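Local coordinates for molybdopterin biosynthesis enzyme, MoaB (Thermus thermophilus, PDB 3MCH), which probably acts in molybdenum cofactor biosynthesis as a molybdopterin-binding protein of the MogA/MoaB family, at residues V37-L42 and R55-R60; L126-P129 and G134-E137; V145-L150 and K156-G161. One frame throughout, in Å; residues are numbered along the deposited sequence.

Contact 1 of 3, residues V37-L42 and R55-R60; sequences VAAYEL and RLWADR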
# COMPACT_ATOMS: atom_id res chain seq x y z
N VAL B 37 6.70 28.19 -3.12
CA VAL B 37 7.41 27.73 -1.94
C VAL B 37 7.41 28.85 -0.91
O VAL B 37 8.10 29.86 -1.07
CB VAL B 37 8.86 27.32 -2.29
CG1 VAL B 37 9.60 26.88 -1.04
CG2 VAL B 37 8.83 26.19 -3.32
N ALA B 38 6.62 28.65 0.13
CA ALA B 38 6.45 29.64 1.19
C ALA B 38 7.26 29.34 2.44
O ALA B 38 7.27 30.14 3.38
CB ALA B 38 4.98 29.75 1.55
N ALA B 39 7.94 28.20 2.47
CA ALA B 39 8.74 27.85 3.63
C ALA B 39 9.78 26.80 3.32
O ALA B 39 9.56 25.94 2.46
CB ALA B 39 7.83 27.36 4.76
N TYR B 40 10.91 26.89 4.01
CA TYR B 40 11.99 25.93 3.87
C TYR B 40 12.77 25.88 5.18
O TYR B 40 13.23 26.92 5.69
CB TYR B 40 12.94 26.33 2.74
CG TYR B 40 14.29 25.63 2.82
CD1 TYR B 40 14.38 24.24 2.80
CD2 TYR B 40 15.47 26.37 2.97
CE1 TYR B 40 15.61 23.59 2.92
CE2 TYR B 40 16.70 25.73 3.10
CZ TYR B 40 16.76 24.35 3.07
OH TYR B 40 17.98 23.71 3.22
N GLU B 41 12.90 24.69 5.74
CA GLU B 41 13.63 24.50 6.99
C GLU B 41 14.40 23.18 6.99
O GLU B 41 14.07 22.25 6.25
CB GLU B 41 12.66 24.52 8.19
CG GLU B 41 12.22 25.91 8.66
CD GLU B 41 11.27 25.84 9.86
OE1 GLU B 41 11.59 25.13 10.84
OE2 GLU B 41 10.22 26.51 9.84
N LEU B 42 15.44 23.14 7.81
CA LEU B 42 16.26 21.94 7.99
C LEU B 42 15.86 21.48 9.38
O LEU B 42 15.64 22.30 10.27
CB LEU B 42 17.75 22.28 8.00
CG LEU B 42 18.41 22.78 6.72
CD1 LEU B 42 19.75 23.43 7.06
CD2 LEU B 42 18.60 21.63 5.76
N ARG B 55 3.77 20.16 12.60
CA ARG B 55 2.61 20.62 13.36
C ARG B 55 2.42 22.12 13.13
O ARG B 55 1.31 22.59 12.86
CB ARG B 55 2.82 20.36 14.85
CG ARG B 55 1.56 20.42 15.69
CD ARG B 55 1.91 20.41 17.18
NE ARG B 55 2.78 19.29 17.54
CZ ARG B 55 2.40 18.02 17.58
NH1 ARG B 55 3.27 17.08 17.92
NH2 ARG B 55 1.14 17.69 17.30
N LEU B 56 3.52 22.86 13.23
CA LEU B 56 3.52 24.31 13.03
C LEU B 56 3.05 24.68 11.63
O LEU B 56 2.14 25.49 11.46
CB LEU B 56 4.94 24.85 13.23
CG LEU B 56 5.24 25.82 14.39
CD1 LEU B 56 4.92 25.16 15.72
CD2 LEU B 56 6.70 26.23 14.32
N TRP B 57 3.69 24.08 10.63
CA TRP B 57 3.37 24.35 9.23
C TRP B 57 1.93 24.05 8.84
O TRP B 57 1.33 24.79 8.06
CB TRP B 57 4.33 23.58 8.33
CG TRP B 57 5.72 24.15 8.31
CD1 TRP B 57 6.21 25.15 9.12
CD2 TRP B 57 6.79 23.78 7.44
NE1 TRP B 57 7.52 25.42 8.79
CE2 TRP B 57 7.90 24.60 7.76
CE3 TRP B 57 6.92 22.84 6.41
CZ2 TRP B 57 9.12 24.50 7.08
CZ3 TRP B 57 8.13 22.75 5.74
CH2 TRP B 57 9.21 23.58 6.08
N ALA B 58 1.38 22.96 9.36
CA ALA B 58 0.02 22.59 9.03
C ALA B 58 -0.99 23.35 9.88
O ALA B 58 -1.86 24.04 9.35
CB ALA B 58 -0.17 21.09 9.22
N ASP B 59 -0.86 23.23 11.19
CA ASP B 59 -1.79 23.85 12.13
C ASP B 59 -1.76 25.37 12.21
O ASP B 59 -2.82 26.00 12.23
CB ASP B 59 -1.58 23.27 13.53
CG ASP B 59 -1.79 21.77 13.58
OD1 ASP B 59 -2.16 21.18 12.54
OD2 ASP B 59 -1.58 21.18 14.66
N ARG B 60 -0.58 25.97 12.25
CA ARG B 60 -0.50 27.42 12.36
C ARG B 60 -0.27 28.18 11.06
O ARG B 60 -1.00 29.12 10.76
CB ARG B 60 0.57 27.82 13.38
CG ARG B 60 0.56 29.30 13.69
CD ARG B 60 1.35 29.60 14.94
NE ARG B 60 2.77 29.31 14.78
CZ ARG B 60 3.65 29.33 15.78
NH1 ARG B 60 4.93 29.06 15.55
NH2 ARG B 60 3.24 29.62 17.01
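A tryptophan from helix 47-60 lies against strand 35-43 of the mixed sheet, packing its indole over an alanine and hydrogen-bonding a glutamate at its edge. The strand and helix segments run nearly antiparallel, at 155°, with axes 11.3 Å apart, and Trp57 spans the gap. Ala39 and Glu41, two residues apart on the strand, both turn toward the helix, whereas Tyr40 between them turns away. Ala39 CB sits over one face of the indole, offset toward the rim, and makes a CH-pi contact 4.2 Å from the centroid of the Trp57 six-membered ring. Glu41 instead passes the tryptophan in the opposite direction, its CB 3.7 Å from Trp57 CZ2. With CG beside the backbone N (chi1 -80°) and the chain extended beyond it, the carboxylate arrives at the indole nitrogen: Trp57 NE1 donates to Glu41 OE2 at 3.1 Å. The acceptor lies close to the ring plane, and the N-H...O angle of 142° makes the bond a bent one. The carboxylate stands almost perpendicular to the ring, and its OE2 is met from above the carboxylate plane. Together with Ala39 on the face, the bond is likely to restrict rotation of the indole. Trp57 also touches Leu7 of strand 2-9 and Leu63 in the loop after the helix. Helix 47-60 is the connection of a beta-alpha-beta crossover between parallel strands 35-43 and 65-69, which lie on either side of strand 2-9.

Contact 2 of 3, residues L126-P129 and G134-E137; sequences LNLP and GARE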
# COMPACT_ATOMS: atom_id res chain seq x y z
N LEU B 126 3.77 14.80 2.09
CA LEU B 126 4.43 13.69 1.40
C LEU B 126 5.87 13.56 1.87
O LEU B 126 6.58 14.57 1.99
CB LEU B 126 4.44 13.92 -0.12
CG LEU B 126 3.21 13.56 -0.95
CD1 LEU B 126 2.01 14.36 -0.51
CD2 LEU B 126 3.52 13.81 -2.42
N ASN B 127 6.30 12.33 2.14
CA ASN B 127 7.68 12.04 2.55
C ASN B 127 8.47 11.61 1.32
O ASN B 127 8.32 10.47 0.86
CB ASN B 127 7.75 10.85 3.52
CG ASN B 127 7.11 11.12 4.87
OD1 ASN B 127 6.71 10.17 5.55
ND2 ASN B 127 7.04 12.38 5.27
N LEU B 128 9.31 12.49 0.80
CA LEU B 128 10.15 12.17 -0.36
C LEU B 128 11.50 11.62 0.13
O LEU B 128 11.92 11.89 1.25
CB LEU B 128 10.43 13.44 -1.18
CG LEU B 128 9.27 14.18 -1.85
CD1 LEU B 128 9.75 15.55 -2.30
CD2 LEU B 128 8.77 13.36 -3.03
N PRO B 129 12.19 10.83 -0.72
CA PRO B 129 13.49 10.28 -0.34
C PRO B 129 14.47 11.44 -0.13
O PRO B 129 14.18 12.57 -0.51
CB PRO B 129 13.86 9.42 -1.54
CG PRO B 129 12.53 8.97 -2.05
CD PRO B 129 11.72 10.24 -1.98
N GLY B 134 16.56 10.95 -5.99
CA GLY B 134 15.41 10.26 -5.42
C GLY B 134 14.21 11.16 -5.22
O GLY B 134 13.09 10.82 -5.62
N ALA B 135 14.42 12.30 -4.57
CA ALA B 135 13.34 13.26 -4.34
C ALA B 135 12.75 13.71 -5.66
O ALA B 135 11.53 13.82 -5.82
CB ALA B 135 13.87 14.46 -3.57
N ARG B 136 13.62 13.95 -6.64
CA ARG B 136 13.18 14.40 -7.95
C ARG B 136 12.27 13.41 -8.65
O ARG B 136 11.18 13.77 -9.11
CB ARG B 136 14.40 14.68 -8.84
CG ARG B 136 14.06 15.27 -10.19
CD ARG B 136 15.31 15.42 -11.06
NE ARG B 136 16.38 16.14 -10.36
CZ ARG B 136 17.58 15.62 -10.11
NH1 ARG B 136 17.88 14.39 -10.50
NH2 ARG B 136 18.49 16.35 -9.48
N GLU B 137 12.70 12.16 -8.74
CA GLU B 137 11.91 11.14 -9.41
C GLU B 137 10.59 10.87 -8.69
O GLU B 137 9.56 10.71 -9.33
CB GLU B 137 12.71 9.84 -9.54
CG GLU B 137 13.98 9.99 -10.35
CD GLU B 137 14.52 8.66 -10.83
OE1 GLU B 137 14.56 7.70 -10.02
OE2 GLU B 137 14.92 8.57 -12.01
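Pro129 and Ala135 bring their backbones to within 5.0 Å, CA to CA, where the chain leaves strand 123-128 and doubles back as the first turns of helix 132-142. No hydrogen bond joins the two segments; the contact is one of van der Waals packing, much of it carbon against backbone carbonyl oxygen. The methyl of Ala135 rests against the end of the strand and the residue after it, its CB 3.6 Å from Pro129 O and 4.3 Å from Leu128 CB. The proline ring lies alongside the helix backbone, Pro129 CD being 3.9 Å from Gly134 O. Packing is close here: a CB on Gly134 would lie 3.2 Å from Pro129 CB, a tight fit. Leu128, its CG anti to the carbonyl carbon (chi1 -63°), carries CD2 to 4.0 Å from Ala135 O, and its side chain continues onto Ser138 and Leu139 of the same helix. Ala135 and Leu128 also meet Ile26 of helix 21-30. The side chain of Ser131, the residue just before the helix, accepts a hydrogen bond from Gly134 N, as an N-cap serine does. The arrangement is a strand-loop-helix junction at the C-terminal end of a parallel strand, the end at which Rossmann-like alpha/beta folds commonly bind ligands, consistent with a pterin site nearby.

Contact 3 of 3, residues V145-L150 and K156-G161; sequences VLPHAL and KPWKEG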
# COMPACT_ATOMS: atom_id res chain seq x y z
N VAL B 145 -0.86 14.56 -10.68
CA VAL B 145 -2.11 14.56 -9.93
C VAL B 145 -2.03 15.40 -8.66
O VAL B 145 -2.98 15.45 -7.89
CB VAL B 145 -2.53 13.13 -9.54
CG1 VAL B 145 -2.69 12.27 -10.79
CG2 VAL B 145 -1.49 12.51 -8.61
N LEU B 146 -0.90 16.07 -8.45
CA LEU B 146 -0.71 16.87 -7.25
C LEU B 146 -1.67 18.06 -7.16
O LEU B 146 -2.25 18.30 -6.10
CB LEU B 146 0.75 17.32 -7.16
CG LEU B 146 1.25 17.79 -5.80
CD1 LEU B 146 0.86 16.78 -4.72
CD2 LEU B 146 2.76 17.95 -5.85
N PRO B 147 -1.83 18.83 -8.25
CA PRO B 147 -2.76 19.97 -8.15
C PRO B 147 -4.18 19.52 -7.81
O PRO B 147 -4.85 20.10 -6.96
CB PRO B 147 -2.67 20.62 -9.52
CG PRO B 147 -1.24 20.33 -9.93
CD PRO B 147 -1.09 18.88 -9.52
N HIS B 148 -4.65 18.47 -8.49
CA HIS B 148 -6.00 17.96 -8.25
C HIS B 148 -6.13 17.52 -6.79
O HIS B 148 -7.12 17.82 -6.12
CB HIS B 148 -6.31 16.77 -9.16
CG HIS B 148 -7.72 16.27 -9.05
ND1 HIS B 148 -8.80 16.95 -9.57
CD2 HIS B 148 -8.24 15.17 -8.44
CE1 HIS B 148 -9.91 16.30 -9.30
NE2 HIS B 148 -9.60 15.22 -8.61
N ALA B 149 -5.12 16.81 -6.31
CA ALA B 149 -5.10 16.34 -4.93
C ALA B 149 -5.21 17.50 -3.95
O ALA B 149 -6.00 17.47 -3.01
CB ALA B 149 -3.81 15.56 -4.67
N LEU B 150 -4.39 18.52 -4.17
CA LEU B 150 -4.38 19.69 -3.29
C LEU B 150 -5.70 20.46 -3.31
O LEU B 150 -6.14 20.96 -2.28
CB LEU B 150 -3.21 20.61 -3.64
CG LEU B 150 -1.86 20.07 -3.17
CD1 LEU B 150 -0.72 20.77 -3.90
CD2 LEU B 150 -1.73 20.25 -1.67
N LYS B 156 -9.03 24.82 -2.22
CA LYS B 156 -8.58 25.97 -3.00
C LYS B 156 -8.51 25.62 -4.49
O LYS B 156 -8.21 24.49 -4.86
CB LYS B 156 -7.20 26.43 -2.52
CG LYS B 156 -7.17 26.96 -1.09
CD LYS B 156 -5.74 27.26 -0.60
CE LYS B 156 -5.06 28.35 -1.43
NZ LYS B 156 -3.66 28.63 -0.97
N PRO B 157 -8.79 26.60 -5.36
CA PRO B 157 -8.76 26.40 -6.81
C PRO B 157 -7.36 26.57 -7.38
O PRO B 157 -6.44 27.01 -6.69
CB PRO B 157 -9.71 27.48 -7.31
CG PRO B 157 -9.37 28.62 -6.40
CD PRO B 157 -9.32 27.95 -5.03
N TRP B 158 -7.19 26.21 -8.64
CA TRP B 158 -5.91 26.35 -9.32
C TRP B 158 -6.13 26.44 -10.82
O TRP B 158 -7.15 25.96 -11.33
CB TRP B 158 -4.99 25.16 -9.00
CG TRP B 158 -5.51 23.85 -9.47
CD1 TRP B 158 -6.54 23.13 -8.92
CD2 TRP B 158 -5.05 23.10 -10.59
NE1 TRP B 158 -6.74 21.97 -9.64
CE2 TRP B 158 -5.84 21.94 -10.67
CE3 TRP B 158 -4.04 23.31 -11.54
CZ2 TRP B 158 -5.65 20.97 -11.67
CZ3 TRP B 158 -3.85 22.35 -12.53
CH2 TRP B 158 -4.66 21.20 -12.59
N LYS B 159 -5.19 27.06 -11.52
CA LYS B 159 -5.30 27.23 -12.97
C LYS B 159 -4.33 26.30 -13.68
O LYS B 159 -3.19 26.13 -13.25
CB LYS B 159 -4.99 28.68 -13.36
CG LYS B 159 -5.40 29.71 -12.31
CD LYS B 159 -6.86 29.55 -11.90
CE LYS B 159 -7.19 30.41 -10.69
NZ LYS B 159 -8.54 30.11 -10.14
N GLU B 160 -4.79 25.70 -14.77
CA GLU B 160 -3.96 24.77 -15.53
C GLU B 160 -3.09 25.50 -16.56
O GLU B 160 -3.51 25.75 -17.69
CB GLU B 160 -4.84 23.72 -16.22
CG GLU B 160 -5.78 24.27 -17.29
CD GLU B 160 -6.79 23.25 -17.78
OE1 GLU B 160 -6.39 22.09 -18.03
OE2 GLU B 160 -7.98 23.60 -17.92
N GLY B 161 -1.87 25.85 -16.15
CA GLY B 161 -0.95 26.54 -17.04
C GLY B 161 0.38 26.88 -16.39
O GLY B 161 0.76 26.27 -15.39
O HOH W 1 -9.09 20.11 -9.64
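A single water molecule bridges Trp158 and His148: Trp158 NE1 donates to it at 3.0 Å, and His148 ND1 shares a bond with it at 3.2 Å. The water lies in the plane of the indole, at its edge, while one face of the same ring is taken up by Pro147. There Pro147 CB stands 3.4 Å from the centroid of the six-membered ring of Trp158, only 2° off the ring normal. This is a close CH-pi contact, centred so that all six ring carbons are almost equally near. Trp158 CG falls between its backbone N and carbonyl carbon (chi1 63°), which swings the indole back toward the helix. In the fold, this is the C-terminal tail returning after helix 146-154 to pack on the first turn of that helix, where proline's lack of an N-H costs no helical hydrogen bond. With an alanine in place of Trp158, Pro147 CB would probably lose the indole face it packs on, and the water bound to His148 would be left without its indole donor. Pro34 touches both Pro147 and Trp158, and Lys156 ties the start of the tail to Asp64 by a salt bridge. The same helix segment also meets the second subunit, His148 packing on its Leu112 and Ala149 on its Leu74.

In the fold
Contacts 1 and 2 both join a helix to the same mixed sheet, their centres about 17 Å apart, whereas contact 3 involves the final helix and the tail that follows it. Contact 2 lies nearest the core, with Leu128 and Ala135 buried, and relies on leucine, proline, alanine and glycine packed against backbone atoms. Contact 1 is partly buried, with Trp57 its buried residue, on a strand outermost within the chain, and adds a direct side-chain hydrogen bond. Contact 3 is peripheral, Pro147 buried but Trp158 partly exposed; it likewise uses a tryptophan face, but its indole nitrogen reaches its partner through water. Helices 132-142 and 146-154 follow one another, linking contacts 2 and 3; contact 3 alone also meets the second subunit.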